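Long-range contact in hypothetical protein PA3499 (PDB 2IG8), which is of unknown function but belongs to the YjgF-like family of small trimeric alpha+beta proteins: residues V83-I88 with L124-D129. Sequence-based numbering, arbitrary orientation.
Sequences VYVTRI and LLVEID
Leu125 lays its CD2 methyl over one face of the Arg87 guanidinium, 3.5 Å above the plane and displaced toward its rim, while CD1 lies 3.7 Å from NH2 of Arg87. The arginine chain bends at its third torsion (chi3 -60°) to bring the flat group there, and its NE forms a salt bridge with Asp90, which probably offsets much of the charge; a long, flat-ended side chain suits this exposed margin. The branched end of Leu125 also serves small, part-polar Thr86, whose OG1 lies 3.4 Å from Leu125 CD2, the two side chains crossing at about a right angle. The Tyr84 ring has CB of Asp129 at its edge, near the ring plane, and the ring and the Asp129 carboxylate plane are 32° apart. A water joins the two, 2.6 Å from Tyr84 OH, and donates to Asp129 OD2. On a second subunit, Lys80 forms a salt bridge with this aspartate and Thr112 packs against Tyr84, so polar-tipped residues suit a face buried between chains.

The backbones run antiparallel. Tyr84 and Glu127 form a hydrogen-bonded pair, each N reaching the other's O at 2.9 Å; beyond the strand, Thr86 N still bonds to Leu125 O, from above the carbonyl plane. A second water probably donates to that oxygen and accepts from Arg87 N, bridging the two segments where they leave the sheet. Valines and isoleucine occupy the other face, beta-branched residues at home in extended chain. Val126 CG2 meets Val83 CG1 at 3.6 Å and Val85 CG1 at 4.1 Å, whereas Val83 and Ile128 lie side by side. Helix 53-70 packs on Val126 and Ile128. Two neighbouring inner strands, 78-85 and 126-133, with helix on one face and a subunit on the other, are characteristic of the trimeric YjgF-like fold.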
# COMPACT_ATOMS: atom_id res chain seq x y z
N VAL B 83 4.75 -3.17 6.09
CA VAL B 83 5.93 -4.00 6.32
C VAL B 83 5.72 -5.32 5.59
O VAL B 83 4.66 -5.97 5.74
CB VAL B 83 6.14 -4.26 7.81
CG1 VAL B 83 7.41 -5.13 8.02
CG2 VAL B 83 6.19 -2.92 8.57
N TYR B 84 6.69 -5.67 4.76
CA TYR B 84 6.66 -6.91 4.01
C TYR B 84 7.81 -7.75 4.51
O TYR B 84 8.97 -7.34 4.37
CB TYR B 84 6.85 -6.63 2.52
CG TYR B 84 5.89 -5.62 2.00
CD1 TYR B 84 4.58 -5.99 1.74
CD2 TYR B 84 6.26 -4.29 1.81
CE1 TYR B 84 3.66 -5.05 1.30
CE2 TYR B 84 5.33 -3.34 1.36
CZ TYR B 84 4.04 -3.74 1.10
OH TYR B 84 3.08 -2.84 0.63
N VAL B 85 7.50 -8.92 5.05
CA VAL B 85 8.48 -9.85 5.58
C VAL B 85 8.49 -11.13 4.76
O VAL B 85 7.48 -11.53 4.18
CB VAL B 85 8.23 -10.18 7.10
CG1 VAL B 85 8.31 -8.92 7.95
CG2 VAL B 85 6.87 -10.95 7.31
N THR B 86 9.64 -11.79 4.69
CA THR B 86 9.70 -13.08 4.03
C THR B 86 9.27 -14.23 4.94
O THR B 86 8.96 -15.31 4.44
CB THR B 86 11.10 -13.37 3.47
OG1 THR B 86 12.05 -13.28 4.53
CG2 THR B 86 11.44 -12.37 2.35
N ARG B 87 9.28 -14.00 6.25
CA ARG B 87 8.93 -15.00 7.25
C ARG B 87 8.00 -14.35 8.26
O ARG B 87 8.42 -13.49 9.06
CB ARG B 87 10.18 -15.56 7.97
CG ARG B 87 11.25 -16.05 7.02
CD ARG B 87 12.45 -16.67 7.75
NE ARG B 87 13.06 -15.70 8.64
CZ ARG B 87 14.24 -15.86 9.25
NH1 ARG B 87 14.97 -16.94 9.06
NH2 ARG B 87 14.66 -14.92 10.05
N ILE B 88 6.74 -14.79 8.29
CA ILE B 88 5.77 -14.21 9.21
C ILE B 88 6.18 -14.36 10.68
O ILE B 88 5.82 -13.51 11.50
CB ILE B 88 4.34 -14.74 9.01
CG1 ILE B 88 3.30 -13.78 9.60
CG2 ILE B 88 4.18 -16.19 9.51
CD1 ILE B 88 3.13 -12.49 8.83
N LEU B 124 17.52 -10.44 1.95
CA LEU B 124 16.51 -9.61 2.62
C LEU B 124 15.45 -10.44 3.36
O LEU B 124 14.95 -11.46 2.86
CB LEU B 124 15.82 -8.68 1.62
CG LEU B 124 16.71 -7.67 0.87
CD1 LEU B 124 15.82 -6.77 -0.04
CD2 LEU B 124 17.57 -6.85 1.83
N LEU B 125 15.12 -9.98 4.56
CA LEU B 125 14.02 -10.50 5.37
C LEU B 125 12.85 -9.51 5.49
O LEU B 125 11.77 -9.91 5.91
CB LEU B 125 14.51 -10.81 6.80
CG LEU B 125 15.51 -11.95 6.94
CD1 LEU B 125 16.09 -11.99 8.40
CD2 LEU B 125 14.84 -13.25 6.52
N VAL B 126 13.08 -8.24 5.15
CA VAL B 126 12.06 -7.20 5.33
C VAL B 126 12.25 -6.02 4.39
O VAL B 126 13.37 -5.65 4.00
CB VAL B 126 11.99 -6.74 6.83
CG1 VAL B 126 13.30 -6.05 7.27
CG2 VAL B 126 10.79 -5.80 7.09
N GLU B 127 11.12 -5.44 3.98
CA GLU B 127 11.08 -4.19 3.26
C GLU B 127 9.95 -3.37 3.88
O GLU B 127 8.90 -3.92 4.23
CB GLU B 127 10.84 -4.43 1.76
CG GLU B 127 10.69 -3.16 0.96
CD GLU B 127 11.11 -3.29 -0.51
OE1 GLU B 127 11.57 -4.36 -0.95
OE2 GLU B 127 11.00 -2.28 -1.22
N ILE B 128 10.19 -2.07 4.06
CA ILE B 128 9.18 -1.21 4.63
C ILE B 128 8.87 -0.04 3.71
O ILE B 128 9.78 0.66 3.23
CB ILE B 128 9.58 -0.70 6.02
CG1 ILE B 128 9.79 -1.90 6.97
CG2 ILE B 128 8.52 0.29 6.53
CD1 ILE B 128 10.29 -1.54 8.42
N ASP B 129 7.57 0.15 3.47
CA ASP B 129 7.05 1.28 2.74
C ASP B 129 6.51 2.27 3.75
O ASP B 129 5.52 1.98 4.46
CB ASP B 129 5.93 0.78 1.80
CG ASP B 129 5.54 1.80 0.72
OD1 ASP B 129 6.13 2.91 0.64
OD2 ASP B 129 4.59 1.51 -0.04
O HOH W 1 2.82 -0.29 0.88
O HOH W 2 11.11 -12.08 7.61